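Local coordinates for protein activated BY transcription factor SSRB (Salmonella enterica, PDB 2WNW) that belongs to glycosyl hydrolase family 30 and joins a TIM barrel to a beta-sandwich domain, at residues 51-56 and 329-334; 25-30 and 418-423; 101-106 and 147-152. All blocks are in the same frame, centred on the assembly; numbering follows the deposited sequence.

Contact 1 of 3, residues 51-56 and 329-334; sequences SFTEGA and IDWNLL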
ATOM      1  N   SER A  51     -10.610   1.255  25.178  1.00 17.11           N
ATOM      2  CA  SER A  51     -10.023   0.799  26.432  1.00 16.46           C
ATOM      3  C   SER A  51     -10.658   1.267  27.729  1.00 17.03           C
ATOM      4  O   SER A  51     -11.097   2.410  27.857  1.00 16.43           O
ATOM      5  CB  SER A  51      -8.541   1.165  26.462  1.00 15.50           C
ATOM      6  OG  SER A  51      -7.889   0.735  25.280  1.00 16.63           O
ATOM      7  N   PHE A  52     -10.684   0.350  28.690  1.00 16.48           N
ATOM      8  CA  PHE A  52     -11.197   0.616  30.023  1.00 18.95           C
ATOM      9  C   PHE A  52      -9.961   0.909  30.872  1.00 19.61           C
ATOM     10  O   PHE A  52      -9.067   0.069  30.970  1.00 20.75           O
ATOM     11  CB  PHE A  52     -11.886  -0.619  30.617  1.00 18.74           C
ATOM     12  CG  PHE A  52     -13.057  -1.126  29.821  1.00 19.42           C
ATOM     13  CD1 PHE A  52     -12.998  -2.363  29.186  1.00 18.30           C
ATOM     14  CD2 PHE A  52     -14.236  -0.393  29.747  1.00 20.51           C
ATOM     15  CE1 PHE A  52     -14.096  -2.867  28.491  1.00 19.34           C
ATOM     16  CE2 PHE A  52     -15.342  -0.887  29.054  1.00 20.30           C
ATOM     17  CZ  PHE A  52     -15.270  -2.127  28.426  1.00 21.32           C
ATOM     18  N   THR A  53      -9.897   2.096  31.463  1.00 19.86           N
ATOM     19  CA  THR A  53      -8.781   2.461  32.333  1.00 18.24           C
ATOM     20  C   THR A  53      -9.388   2.982  33.627  1.00 17.90           C
ATOM     21  O   THR A  53     -10.579   3.285  33.670  1.00 17.49           O
ATOM     22  CB  THR A  53      -7.918   3.587  31.727  1.00 18.16           C
ATOM     23  OG1 THR A  53      -8.744   4.727  31.457  1.00 18.09           O
ATOM     24  CG2 THR A  53      -7.250   3.120  30.439  1.00 17.33           C
ATOM     25  N   GLU A  54      -8.585   3.081  34.681  1.00 19.55           N
ATOM     26  CA  GLU A  54      -9.105   3.599  35.937  1.00 19.52           C
ATOM     27  C   GLU A  54      -9.653   5.001  35.680  1.00 19.00           C
ATOM     28  O   GLU A  54     -10.679   5.386  36.237  1.00 19.00           O
ATOM     29  CB  GLU A  54      -8.013   3.654  37.009  1.00 19.06           C
ATOM     30  CG  GLU A  54      -8.400   4.530  38.202  1.00 21.30           C
ATOM     31  CD  GLU A  54      -7.574   4.259  39.441  1.00 21.82           C
ATOM     32  OE1 GLU A  54      -7.946   3.351  40.216  1.00 24.03           O
ATOM     33  OE2 GLU A  54      -6.553   4.948  39.637  1.00 21.29           O
ATOM     34  N   GLY A  55      -8.969   5.753  34.822  1.00 19.31           N
ATOM     35  CA  GLY A  55      -9.419   7.097  34.501  1.00 20.15           C
ATOM     36  C   GLY A  55     -10.814   7.083  33.903  1.00 19.65           C
ATOM     37  O   GLY A  55     -11.700   7.816  34.345  1.00 19.65           O
ATOM     38  N   ALA A  56     -11.012   6.253  32.884  1.00 19.03           N
ATOM     39  CA  ALA A  56     -12.316   6.149  32.240  1.00 18.87           C
ATOM     40  C   ALA A  56     -13.360   5.667  33.248  1.00 19.23           C
ATOM     41  O   ALA A  56     -14.498   6.132  33.243  1.00 18.77           O
ATOM     42  CB  ALA A  56     -12.245   5.184  31.053  1.00 18.93           C
ATOM     43  N   ILE A 329      -8.353  -1.463  18.485  1.00 14.67           N
ATOM     44  CA  ILE A 329      -8.678  -1.108  19.854  1.00 14.02           C
ATOM     45  C   ILE A 329      -8.157   0.297  20.132  1.00 15.17           C
ATOM     46  O   ILE A 329      -6.947   0.544  20.128  1.00 14.01           O
ATOM     47  CB  ILE A 329      -8.062  -2.063  20.891  1.00 14.31           C
ATOM     48  CG1 ILE A 329      -8.417  -3.516  20.552  1.00 15.37           C
ATOM     49  CG2 ILE A 329      -8.621  -1.726  22.277  1.00 16.61           C
ATOM     50  CD1 ILE A 329      -7.841  -4.529  21.530  1.00 17.84           C
ATOM     51  N   ASP A 330      -9.093   1.210  20.356  1.00 14.65           N
ATOM     52  CA  ASP A 330      -8.793   2.602  20.662  1.00 15.19           C
ATOM     53  C   ASP A 330      -8.278   2.651  22.102  1.00 15.55           C
ATOM     54  O   ASP A 330      -8.391   1.670  22.838  1.00 14.69           O
ATOM     55  CB  ASP A 330     -10.079   3.422  20.517  1.00 14.57           C
ATOM     56  CG  ASP A 330      -9.896   4.896  20.840  1.00 15.46           C
ATOM     57  OD1 ASP A 330      -8.810   5.455  20.567  1.00 17.16           O
ATOM     58  OD2 ASP A 330     -10.860   5.501  21.352  1.00 15.22           O
ATOM     59  N   TRP A 331      -7.697   3.778  22.495  1.00 15.10           N
ATOM     60  CA  TRP A 331      -7.198   3.934  23.860  1.00 15.61           C
ATOM     61  C   TRP A 331      -8.431   4.279  24.707  1.00 15.95           C
ATOM     62  O   TRP A 331      -9.524   3.784  24.419  1.00 15.04           O
ATOM     63  CB  TRP A 331      -6.147   5.053  23.890  1.00 15.11           C
ATOM     64  CG  TRP A 331      -5.320   5.206  25.161  1.00 16.14           C
ATOM     65  CD1 TRP A 331      -4.579   6.301  25.504  1.00 16.21           C
ATOM     66  CD2 TRP A 331      -5.133   4.249  26.223  1.00 16.62           C
ATOM     67  NE1 TRP A 331      -3.946   6.092  26.706  1.00 16.69           N
ATOM     68  CE2 TRP A 331      -4.267   4.844  27.171  1.00 16.57           C
ATOM     69  CE3 TRP A 331      -5.610   2.951  26.467  1.00 15.96           C
ATOM     70  CZ2 TRP A 331      -3.868   4.189  28.347  1.00 15.63           C
ATOM     71  CZ3 TRP A 331      -5.213   2.296  27.640  1.00 17.36           C
ATOM     72  CH2 TRP A 331      -4.351   2.920  28.564  1.00 16.31           C
ATOM     73  N   ASN A 332      -8.279   5.123  25.729  1.00 16.13           N
ATOM     74  CA  ASN A 332      -9.408   5.484  26.601  1.00 15.56           C
ATOM     75  C   ASN A 332     -10.744   5.679  25.881  1.00 17.56           C
ATOM     76  O   ASN A 332     -10.853   6.487  24.964  1.00 16.79           O
ATOM     77  CB  ASN A 332      -9.109   6.769  27.376  1.00 16.13           C
ATOM     78  CG  ASN A 332      -7.848   6.679  28.196  1.00 16.66           C
ATOM     79  OD1 ASN A 332      -7.828   6.074  29.273  1.00 17.07           O
ATOM     80  ND2 ASN A 332      -6.777   7.280  27.687  1.00 15.75           N
ATOM     81  N   LEU A 333     -11.761   4.945  26.321  1.00 17.48           N
ATOM     82  CA  LEU A 333     -13.102   5.050  25.750  1.00 19.06           C
ATOM     83  C   LEU A 333     -13.713   6.382  26.139  1.00 18.72           C
ATOM     84  O   LEU A 333     -14.481   6.985  25.380  1.00 18.00           O
ATOM     85  CB  LEU A 333     -14.026   3.984  26.338  1.00 23.57           C
ATOM     86  CG  LEU A 333     -13.930   2.507  25.996  1.00 26.35           C
ATOM     87  CD1 LEU A 333     -14.660   1.708  27.068  1.00 27.07           C
ATOM     88  CD2 LEU A 333     -14.536   2.264  24.633  1.00 25.91           C
ATOM     89  N   LEU A 334     -13.367   6.819  27.343  1.00 17.86           N
ATOM     90  CA  LEU A 334     -13.935   8.022  27.926  1.00 18.84           C
ATOM     91  C   LEU A 334     -12.959   8.740  28.846  1.00 17.56           C
ATOM     92  O   LEU A 334     -12.152   8.104  29.514  1.00 18.92           O
ATOM     93  CB  LEU A 334     -15.172   7.603  28.729  1.00 18.21           C
ATOM     94  CG  LEU A 334     -15.767   8.541  29.776  1.00 18.59           C
ATOM     95  CD1 LEU A 334     -16.577   9.613  29.074  1.00 17.15           C
ATOM     96  CD2 LEU A 334     -16.652   7.742  30.739  1.00 17.98           C
TER

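Contact 2 of 3, residues 25-30 and 418-423; sequences HRQRDC and RCRVLD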
ATOM      1  N   HIS A  25     -26.093  -0.944 -13.838  1.00 29.19           N
ATOM      2  CA  HIS A  25     -25.219  -1.743 -14.687  1.00 30.47           C
ATOM      3  C   HIS A  25     -24.021  -0.839 -14.946  1.00 29.33           C
ATOM      4  O   HIS A  25     -24.192   0.352 -15.204  1.00 28.01           O
ATOM      5  CB  HIS A  25     -25.905  -2.088 -16.013  1.00 32.81           C
ATOM      6  CG  HIS A  25     -25.088  -2.978 -16.896  1.00 35.63           C
ATOM      7  ND1 HIS A  25     -24.828  -4.296 -16.588  1.00 37.61           N
ATOM      8  CD2 HIS A  25     -24.439  -2.730 -18.060  1.00 36.56           C
ATOM      9  CE1 HIS A  25     -24.055  -4.821 -17.523  1.00 38.15           C
ATOM     10  NE2 HIS A  25     -23.805  -3.891 -18.427  1.00 37.62           N
ATOM     11  N   ARG A  26     -22.814  -1.388 -14.875  1.00 29.05           N
ATOM     12  CA  ARG A  26     -21.620  -0.575 -15.078  1.00 29.04           C
ATOM     13  C   ARG A  26     -21.505   0.045 -16.466  1.00 30.15           C
ATOM     14  O   ARG A  26     -22.015  -0.491 -17.452  1.00 29.32           O
ATOM     15  CB  ARG A  26     -20.352  -1.389 -14.802  1.00 28.47           C
ATOM     16  CG  ARG A  26     -19.982  -2.379 -15.897  1.00 29.25           C
ATOM     17  CD  ARG A  26     -18.483  -2.672 -15.872  1.00 27.74           C
ATOM     18  NE  ARG A  26     -17.702  -1.471 -16.167  1.00 29.40           N
ATOM     19  CZ  ARG A  26     -16.383  -1.377 -16.034  1.00 28.28           C
ATOM     20  NH1 ARG A  26     -15.675  -2.415 -15.610  1.00 27.10           N
ATOM     21  NH2 ARG A  26     -15.769  -0.236 -16.318  1.00 27.79           N
ATOM     22  N   GLN A  27     -20.831   1.187 -16.525  1.00 30.56           N
ATOM     23  CA  GLN A  27     -20.597   1.888 -17.778  1.00 31.73           C
ATOM     24  C   GLN A  27     -19.285   1.326 -18.310  1.00 31.94           C
ATOM     25  O   GLN A  27     -18.464   0.831 -17.538  1.00 29.38           O
ATOM     26  CB  GLN A  27     -20.441   3.386 -17.532  1.00 33.14           C
ATOM     27  CG  GLN A  27     -21.556   4.006 -16.714  1.00 37.45           C
ATOM     28  CD  GLN A  27     -21.269   5.453 -16.360  1.00 39.25           C
ATOM     29  OE1 GLN A  27     -21.178   6.311 -17.237  1.00 42.04           O
ATOM     30  NE2 GLN A  27     -21.116   5.729 -15.070  1.00 40.11           N
ATOM     31  N   ARG A  28     -19.088   1.403 -19.622  1.00 31.30           N
ATOM     32  CA  ARG A  28     -17.869   0.891 -20.234  1.00 32.09           C
ATOM     33  C   ARG A  28     -16.609   1.603 -19.745  1.00 29.99           C
ATOM     34  O   ARG A  28     -15.576   0.968 -19.540  1.00 29.95           O
ATOM     35  CB  ARG A  28     -17.960   0.984 -21.762  1.00 35.76           C
ATOM     36  CG  ARG A  28     -18.656  -0.207 -22.419  1.00 41.75           C
ATOM     37  CD  ARG A  28     -18.599  -0.116 -23.943  1.00 46.89           C
ATOM     38  NE  ARG A  28     -19.762   0.562 -24.511  1.00 51.21           N
ATOM     39  CZ  ARG A  28     -20.944  -0.019 -24.706  1.00 54.11           C
ATOM     40  NH1 ARG A  28     -21.123  -1.293 -24.379  1.00 55.53           N
ATOM     41  NH2 ARG A  28     -21.950   0.675 -25.228  1.00 54.49           N
ATOM     42  N   ASP A  29     -16.694   2.919 -19.563  1.00 28.27           N
ATOM     43  CA  ASP A  29     -15.549   3.701 -19.101  1.00 26.95           C
ATOM     44  C   ASP A  29     -14.975   3.109 -17.819  1.00 23.93           C
ATOM     45  O   ASP A  29     -15.723   2.649 -16.956  1.00 23.76           O
ATOM     46  CB  ASP A  29     -15.957   5.151 -18.839  1.00 28.67           C
ATOM     47  CG  ASP A  29     -14.854   5.950 -18.165  1.00 31.00           C
ATOM     48  OD1 ASP A  29     -13.860   6.279 -18.836  1.00 35.66           O
ATOM     49  OD2 ASP A  29     -14.976   6.237 -16.960  1.00 34.10           O
ATOM     50  N   CYS A  30     -13.650   3.135 -17.693  1.00 21.72           N
ATOM     51  CA  CYS A  30     -12.982   2.587 -16.513  1.00 21.99           C
ATOM     52  C   CYS A  30     -12.257   3.622 -15.656  1.00 21.69           C
ATOM     53  O   CYS A  30     -11.362   3.271 -14.887  1.00 21.90           O
ATOM     54  CB  CYS A  30     -11.982   1.505 -16.929  1.00 22.06           C
ATOM     55  SG  CYS A  30     -12.740   0.018 -17.627  1.00 24.30           S
ATOM     56  N   ARG A 418     -14.943  12.447  -6.682  1.00 23.22           N
ATOM     57  CA  ARG A 418     -15.889  11.449  -7.163  1.00 25.10           C
ATOM     58  C   ARG A 418     -15.227  10.105  -7.381  1.00 25.15           C
ATOM     59  O   ARG A 418     -14.027  10.019  -7.635  1.00 24.08           O
ATOM     60  CB  ARG A 418     -16.502  11.883  -8.491  1.00 27.60           C
ATOM     61  CG  ARG A 418     -17.397  13.095  -8.426  1.00 35.00           C
ATOM     62  CD  ARG A 418     -17.836  13.443  -9.830  1.00 39.83           C
ATOM     63  NE  ARG A 418     -16.681  13.760 -10.666  1.00 45.19           N
ATOM     64  CZ  ARG A 418     -16.504  13.320 -11.908  1.00 46.81           C
ATOM     65  NH1 ARG A 418     -17.410  12.532 -12.474  1.00 48.10           N
ATOM     66  NH2 ARG A 418     -15.417  13.671 -12.583  1.00 46.93           N
ATOM     67  N   CYS A 419     -16.027   9.052  -7.296  1.00 24.27           N
ATOM     68  CA  CYS A 419     -15.532   7.709  -7.525  1.00 24.18           C
ATOM     69  C   CYS A 419     -16.707   6.822  -7.875  1.00 23.68           C
ATOM     70  O   CYS A 419     -17.858   7.151  -7.584  1.00 24.71           O
ATOM     71  CB  CYS A 419     -14.818   7.166  -6.284  1.00 23.46           C
ATOM     72  SG  CYS A 419     -15.871   6.856  -4.854  1.00 28.21           S
ATOM     73  N   ARG A 420     -16.416   5.713  -8.534  1.00 21.85           N
ATOM     74  CA  ARG A 420     -17.453   4.770  -8.885  1.00 22.17           C
ATOM     75  C   ARG A 420     -17.075   3.443  -8.260  1.00 19.84           C
ATOM     76  O   ARG A 420     -16.066   2.844  -8.634  1.00 20.70           O
ATOM     77  CB  ARG A 420     -17.557   4.608 -10.403  1.00 22.12           C
ATOM     78  CG  ARG A 420     -18.216   5.769 -11.126  1.00 26.82           C
ATOM     79  CD  ARG A 420     -18.492   5.383 -12.575  1.00 29.46           C
ATOM     80  NE  ARG A 420     -17.267   5.282 -13.353  1.00 29.34           N
ATOM     81  CZ  ARG A 420     -17.067   4.415 -14.341  1.00 28.53           C
ATOM     82  NH1 ARG A 420     -18.013   3.549 -14.679  1.00 29.06           N
ATOM     83  NH2 ARG A 420     -15.920   4.426 -15.003  1.00 28.34           N
ATOM     84  N   VAL A 421     -17.857   2.997  -7.285  1.00 19.48           N
ATOM     85  CA  VAL A 421     -17.587   1.713  -6.656  1.00 20.01           C
ATOM     86  C   VAL A 421     -18.030   0.683  -7.684  1.00 21.44           C
ATOM     87  O   VAL A 421     -19.208   0.619  -8.043  1.00 20.01           O
ATOM     88  CB  VAL A 421     -18.389   1.533  -5.358  1.00 21.57           C
ATOM     89  CG1 VAL A 421     -18.124   0.151  -4.769  1.00 20.04           C
ATOM     90  CG2 VAL A 421     -17.997   2.621  -4.361  1.00 22.60           C
ATOM     91  N   LEU A 422     -17.078  -0.112  -8.157  1.00 21.08           N
ATOM     92  CA  LEU A 422     -17.348  -1.110  -9.179  1.00 22.21           C
ATOM     93  C   LEU A 422     -17.231  -2.528  -8.632  1.00 21.76           C
ATOM     94  O   LEU A 422     -16.161  -2.952  -8.205  1.00 21.73           O
ATOM     95  CB  LEU A 422     -16.380  -0.886 -10.350  1.00 22.30           C
ATOM     96  CG  LEU A 422     -16.519  -1.604 -11.700  1.00 26.04           C
ATOM     97  CD1 LEU A 422     -15.982  -3.009 -11.603  1.00 26.73           C
ATOM     98  CD2 LEU A 422     -17.973  -1.590 -12.146  1.00 25.33           C
ATOM     99  N   ASP A 423     -18.352  -3.244  -8.642  1.00 20.70           N
ATOM    100  CA  ASP A 423     -18.417  -4.622  -8.165  1.00 20.45           C
ATOM    101  C   ASP A 423     -18.907  -5.499  -9.313  1.00 22.19           C
ATOM    102  O   ASP A 423     -20.114  -5.646  -9.522  1.00 21.63           O
ATOM    103  CB  ASP A 423     -19.388  -4.723  -6.988  1.00 19.69           C
ATOM    104  CG  ASP A 423     -19.556  -6.145  -6.483  1.00 20.21           C
ATOM    105  OD1 ASP A 423     -20.422  -6.361  -5.611  1.00 20.66           O
ATOM    106  OD2 ASP A 423     -18.827  -7.049  -6.948  1.00 20.63           O
TER

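Contact 3 of 3, residues 101-106 and 147-152; sequences AYVDSS and PAFMKT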
ATOM      1  N   ALA A 101      -0.736  -1.284  42.680  1.00 19.30           N
ATOM      2  CA  ALA A 101      -0.395  -2.667  42.354  1.00 19.44           C
ATOM      3  C   ALA A 101      -1.245  -3.591  43.214  1.00 19.66           C
ATOM      4  O   ALA A 101      -1.815  -3.162  44.216  1.00 20.27           O
ATOM      5  CB  ALA A 101       1.086  -2.920  42.611  1.00 17.82           C
ATOM      6  N   TYR A 102      -1.321  -4.862  42.832  1.00 19.26           N
ATOM      7  CA  TYR A 102      -2.126  -5.830  43.570  1.00 20.06           C
ATOM      8  C   TYR A 102      -1.420  -6.363  44.817  1.00 20.85           C
ATOM      9  O   TYR A 102      -2.042  -6.985  45.676  1.00 20.90           O
ATOM     10  CB  TYR A 102      -2.523  -6.964  42.626  1.00 19.40           C
ATOM     11  CG  TYR A 102      -3.251  -6.451  41.399  1.00 20.13           C
ATOM     12  CD1 TYR A 102      -2.976  -6.965  40.133  1.00 20.34           C
ATOM     13  CD2 TYR A 102      -4.210  -5.444  41.507  1.00 19.26           C
ATOM     14  CE1 TYR A 102      -3.636  -6.486  39.001  1.00 20.22           C
ATOM     15  CE2 TYR A 102      -4.880  -4.957  40.382  1.00 19.92           C
ATOM     16  CZ  TYR A 102      -4.586  -5.484  39.133  1.00 20.74           C
ATOM     17  OH  TYR A 102      -5.243  -5.017  38.015  1.00 22.38           O
ATOM     18  N   VAL A 103      -0.120  -6.108  44.906  1.00 22.64           N
ATOM     19  CA  VAL A 103       0.687  -6.509  46.056  1.00 24.91           C
ATOM     20  C   VAL A 103       1.800  -5.462  46.151  1.00 25.41           C
ATOM     21  O   VAL A 103       2.414  -5.114  45.144  1.00 25.68           O
ATOM     22  CB  VAL A 103       1.279  -7.936  45.877  1.00 23.83           C
ATOM     23  CG1 VAL A 103       2.236  -7.974  44.700  1.00 26.26           C
ATOM     24  CG2 VAL A 103       1.986  -8.362  47.154  1.00 26.23           C
ATOM     25  N   ASP A 104       2.063  -4.954  47.353  1.00 26.88           N
ATOM     26  CA  ASP A 104       3.063  -3.902  47.506  1.00 28.41           C
ATOM     27  C   ASP A 104       4.380  -4.221  48.198  1.00 27.49           C
ATOM     28  O   ASP A 104       5.292  -3.392  48.194  1.00 26.82           O
ATOM     29  CB  ASP A 104       2.423  -2.702  48.196  1.00 33.57           C
ATOM     30  CG  ASP A 104       1.263  -2.135  47.406  1.00 38.85           C
ATOM     31  OD1 ASP A 104       1.495  -1.661  46.273  1.00 41.60           O
ATOM     32  OD2 ASP A 104       0.122  -2.174  47.916  1.00 42.60           O
ATOM     33  N   SER A 105       4.492  -5.401  48.797  1.00 25.10           N
ATOM     34  CA  SER A 105       5.734  -5.769  49.465  1.00 23.17           C
ATOM     35  C   SER A 105       5.985  -7.258  49.333  1.00 22.69           C
ATOM     36  O   SER A 105       5.060  -8.031  49.088  1.00 22.46           O
ATOM     37  CB  SER A 105       5.680  -5.402  50.950  1.00 23.69           C
ATOM     38  OG  SER A 105       4.759  -6.227  51.646  1.00 21.23           O
ATOM     39  N   SER A 106       7.240  -7.657  49.507  1.00 23.08           N
ATOM     40  CA  SER A 106       7.610  -9.062  49.422  1.00 24.75           C
ATOM     41  C   SER A 106       6.908  -9.833  50.537  1.00 26.23           C
ATOM     42  O   SER A 106       6.540 -10.997  50.363  1.00 26.31           O
ATOM     43  CB  SER A 106       9.124  -9.216  49.562  1.00 24.40           C
ATOM     44  OG  SER A 106       9.574  -8.639  50.775  1.00 27.43           O
ATOM     45  N   PRO A 147       4.762  -4.746  40.149  1.00 17.56           N
ATOM     46  CA  PRO A 147       4.848  -3.969  41.394  1.00 17.93           C
ATOM     47  C   PRO A 147       6.262  -3.401  41.526  1.00 17.67           C
ATOM     48  O   PRO A 147       7.215  -3.997  41.024  1.00 17.75           O
ATOM     49  CB  PRO A 147       4.543  -5.008  42.474  1.00 17.71           C
ATOM     50  CG  PRO A 147       3.657  -6.001  41.756  1.00 17.58           C
ATOM     51  CD  PRO A 147       4.338  -6.132  40.414  1.00 16.49           C
ATOM     52  N   ALA A 148       6.396  -2.264  42.204  1.00 17.63           N
ATOM     53  CA  ALA A 148       7.696  -1.622  42.371  1.00 18.55           C
ATOM     54  C   ALA A 148       8.801  -2.520  42.923  1.00 18.46           C
ATOM     55  O   ALA A 148       9.898  -2.563  42.363  1.00 18.08           O
ATOM     56  CB  ALA A 148       7.557  -0.376  43.251  1.00 19.42           C
ATOM     57  N   PHE A 149       8.522  -3.241  44.006  1.00 18.14           N
ATOM     58  CA  PHE A 149       9.545  -4.092  44.608  1.00 19.88           C
ATOM     59  C   PHE A 149      10.032  -5.235  43.725  1.00 19.62           C
ATOM     60  O   PHE A 149      11.054  -5.852  44.020  1.00 20.72           O
ATOM     61  CB  PHE A 149       9.080  -4.647  45.965  1.00 19.31           C
ATOM     62  CG  PHE A 149       8.045  -5.733  45.872  1.00 19.98           C
ATOM     63  CD1 PHE A 149       6.704  -5.427  45.655  1.00 20.02           C
ATOM     64  CD2 PHE A 149       8.410  -7.070  46.030  1.00 18.43           C
ATOM     65  CE1 PHE A 149       5.737  -6.435  45.603  1.00 18.28           C
ATOM     66  CE2 PHE A 149       7.452  -8.085  45.978  1.00 20.36           C
ATOM     67  CZ  PHE A 149       6.113  -7.765  45.765  1.00 19.32           C
ATOM     68  N   MET A 150       9.313  -5.513  42.639  1.00 19.53           N
ATOM     69  CA  MET A 150       9.708  -6.583  41.727  1.00 19.68           C
ATOM     70  C   MET A 150      10.603  -6.072  40.599  1.00 20.22           C
ATOM     71  O   MET A 150      11.023  -6.845  39.738  1.00 19.33           O
ATOM     72  CB  MET A 150       8.474  -7.252  41.112  1.00 20.24           C
ATOM     73  CG  MET A 150       7.648  -8.081  42.079  1.00 21.51           C
ATOM     74  SD  MET A 150       6.479  -9.144  41.197  1.00 25.57           S
ATOM     75  CE  MET A 150       5.498  -9.747  42.554  1.00 23.83           C
ATOM     76  N   LYS A 151      10.903  -4.777  40.617  1.00 18.88           N
ATOM     77  CA  LYS A 151      11.717  -4.167  39.571  1.00 18.85           C
ATOM     78  C   LYS A 151      13.104  -3.717  40.016  1.00 19.76           C
ATOM     79  O   LYS A 151      13.355  -3.482  41.200  1.00 19.06           O
ATOM     80  CB  LYS A 151      10.959  -2.978  38.974  1.00 17.71           C
ATOM     81  CG  LYS A 151       9.549  -3.334  38.515  1.00 16.99           C
ATOM     82  CD  LYS A 151       8.760  -2.111  38.088  1.00 18.63           C
ATOM     83  CE  LYS A 151       9.372  -1.440  36.867  1.00 18.09           C
ATOM     84  NZ  LYS A 151       8.673  -0.161  36.568  1.00 16.26           N
ATOM     85  N   THR A 152      13.999  -3.593  39.041  1.00 19.43           N
ATOM     86  CA  THR A 152      15.375  -3.175  39.288  1.00 20.57           C
ATOM     87  C   THR A 152      15.482  -1.741  39.797  1.00 21.54           C
ATOM     88  O   THR A 152      16.474  -1.378  40.439  1.00 21.53           O
ATOM     89  CB  THR A 152      16.217  -3.293  38.003  1.00 21.12           C
ATOM     90  OG1 THR A 152      15.584  -2.554  36.950  1.00 22.31           O
ATOM     91  CG2 THR A 152      16.346  -4.746  37.586  1.00 20.59           C
TER
HETATM   92  O   HOH W   1       6.283  -2.066  45.807  1.00 25.29           O

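Contact 1 of 3, residues 51-56 and 329-334
Thr53 meets both Trp331 and Asn332 across the contact. Thr53 CB lies 3.5 Å from Asn332 OD1. Beyond it, OG1 donates to Asn332 OD1 over 2.7 Å, within the plane of that carbonyl, and accepts from Ala56 N, the capping bond of a threonine at an N-cap. The threonine side chain crosses that of Trp331 at about a right angle, its methyl CG2, anti to the carbonyl carbon, lying 3.5 Å from Trp331 CH2. A branched residue with a hydroxyl suits this place because it serves helix start and ring together.

Ser51 is small enough to sit at the indole edge, where OG gives a bond to Asp330 O (2.7 Å). Its backbone makes a parallel bridge with Asn332: Ser51 N donates to Trp331 O, and Leu333 N to Ser51 O. Leu333 CD1 reaches Phe52 CE2, 3.3 Å away.

Strands 48-51 and 327-330 are the first and last of the barrel, and the bridge lies beside their closure, where the chain turns a corner at Trp331 into strand 332-336. Phe52 continues onto helices 65-76 and 124-133, while Trp331 meets Phe95, Trp144 and a bound glycerol.

Contact 2 of 3, residues 25-30 and 418-423
Arg420 and Asp29 are brought together by their torsions: CG of Arg420 lies anti to its carbonyl carbon (chi1 -75°) and the chain bends at chi3, while CG of Asp29 stands opposite its own backbone N (chi1 172°). The guanidinium thereby reaches the backbone O and the carboxylate OD2 of Asp29. NH2 donates to Asp29 O at 2.6 Å, nearly straight at the hydrogen, and forms a salt bridge with Asp29 OD2 at 2.8 Å; the carboxylate, which also bonds Ser31 OG, is turned 26° from the guanidinium plane.

Asp29 O takes two good bonds and a weak one from Arg420 NH1. Arg26 NH2 reaches it over 3.0 Å from the face of the carbonyl plane opposite to Arg420 NH2, and Arg26 NE donates to Gln27 O at 2.8 Å. Arginine suits both places, since its several N-H groups can satisfy carbonyls of a loop without regular structure. The two guanidinium groups come close, Arg26 NH2 being 4.7 Å from Arg420 NH1, and the shared carbonyl, Asp29 and Glu427, which pairs with Arg420 NH1, probably offset their like charges.

Leu422 supplies the apolar part: its CD2 packs 3.6 Å from Arg26 CB and lies over one face of the Arg26 guanidinium. Gln27 crosses Arg420 obliquely, with NE2 at 3.6 Å from Arg420 CD.

Arg420 and Leu422, two apart, share the strand face turned to the loop. The loop joining strands 17-25 and 33-37 is thus held against strand 417-423, which pairs with 33-37 in parallel and with 426-432 antiparallel in the beta-sandwich domain.

Contact 3 of 3, residues 101-106 and 147-152
Phe149 lays one face of its ring on the backbone joining Ser105 to Ser106, and the other face is covered by CG of its neighbour Met150. Over the first face stand Ser105 C and Ser106 N, both displaced toward the rim, with Ser106 N 3.6 Å from Phe149 CE2. The ring edge is turned to Val103 O, which lies in the ring plane 3.6 Å from CE1. Phe149 takes this position with CG between its backbone N and carbonyl carbon (chi1 74°), directing the ring across to the loop 101-106.

Val103 and Phe149 cross at about a right angle, CG1 of the valine lying 3.9 Å from Phe149 CE1. The same methyl meets Pro147 CG at 3.8 Å, the two side chains being oblique to each other, and approaches Met150 CE more distantly. Pro147 also sets CB against Ala101 CB (4.0 Å), where a small methyl allows the backbones to come near. Compact, apolar groups suit this part, which Ile173 of helix 167-183 and Leu109 of helix 106-110 extend.

No direct hydrogen bond joins the segments. One water links them instead; sitting at the edge of the Phe149 ring, in its plane, it donates to Asp104 O at 2.9 Å and accepts from Phe149 N at 3.1 Å. Ser105 serves its own side, capping helix 106-110 through Asp108 N.

Cohesion here therefore rests on van der Waals contact and a single water bridge. Val103 O is buried without a hydrogen-bonding partner, a cost that the positively polarised C-H edge of Phe149 may partly offset.

The three contacts are nested along the chain: contact 3 lies inside the loop closed by contact 1, and contact 1 inside that closed by contact 2. Contacts 1 and 3 both belong to the TIM-barrel domain, with centres about 24 Å apart and nearest atoms about 9 Å apart; contact 1 sits at the barrel closure, contact 3 among loops following strands 85-90 and 138-143. Contact 2 belongs to the beta-sandwich region, its centre about 41 Å from that of contact 1 and about 62 Å from that of contact 3, across the chain's centre. A glycerol, probably from the crystallisation liquor, bonds Trp331 NE1 and may mark a pocket beside contact 1.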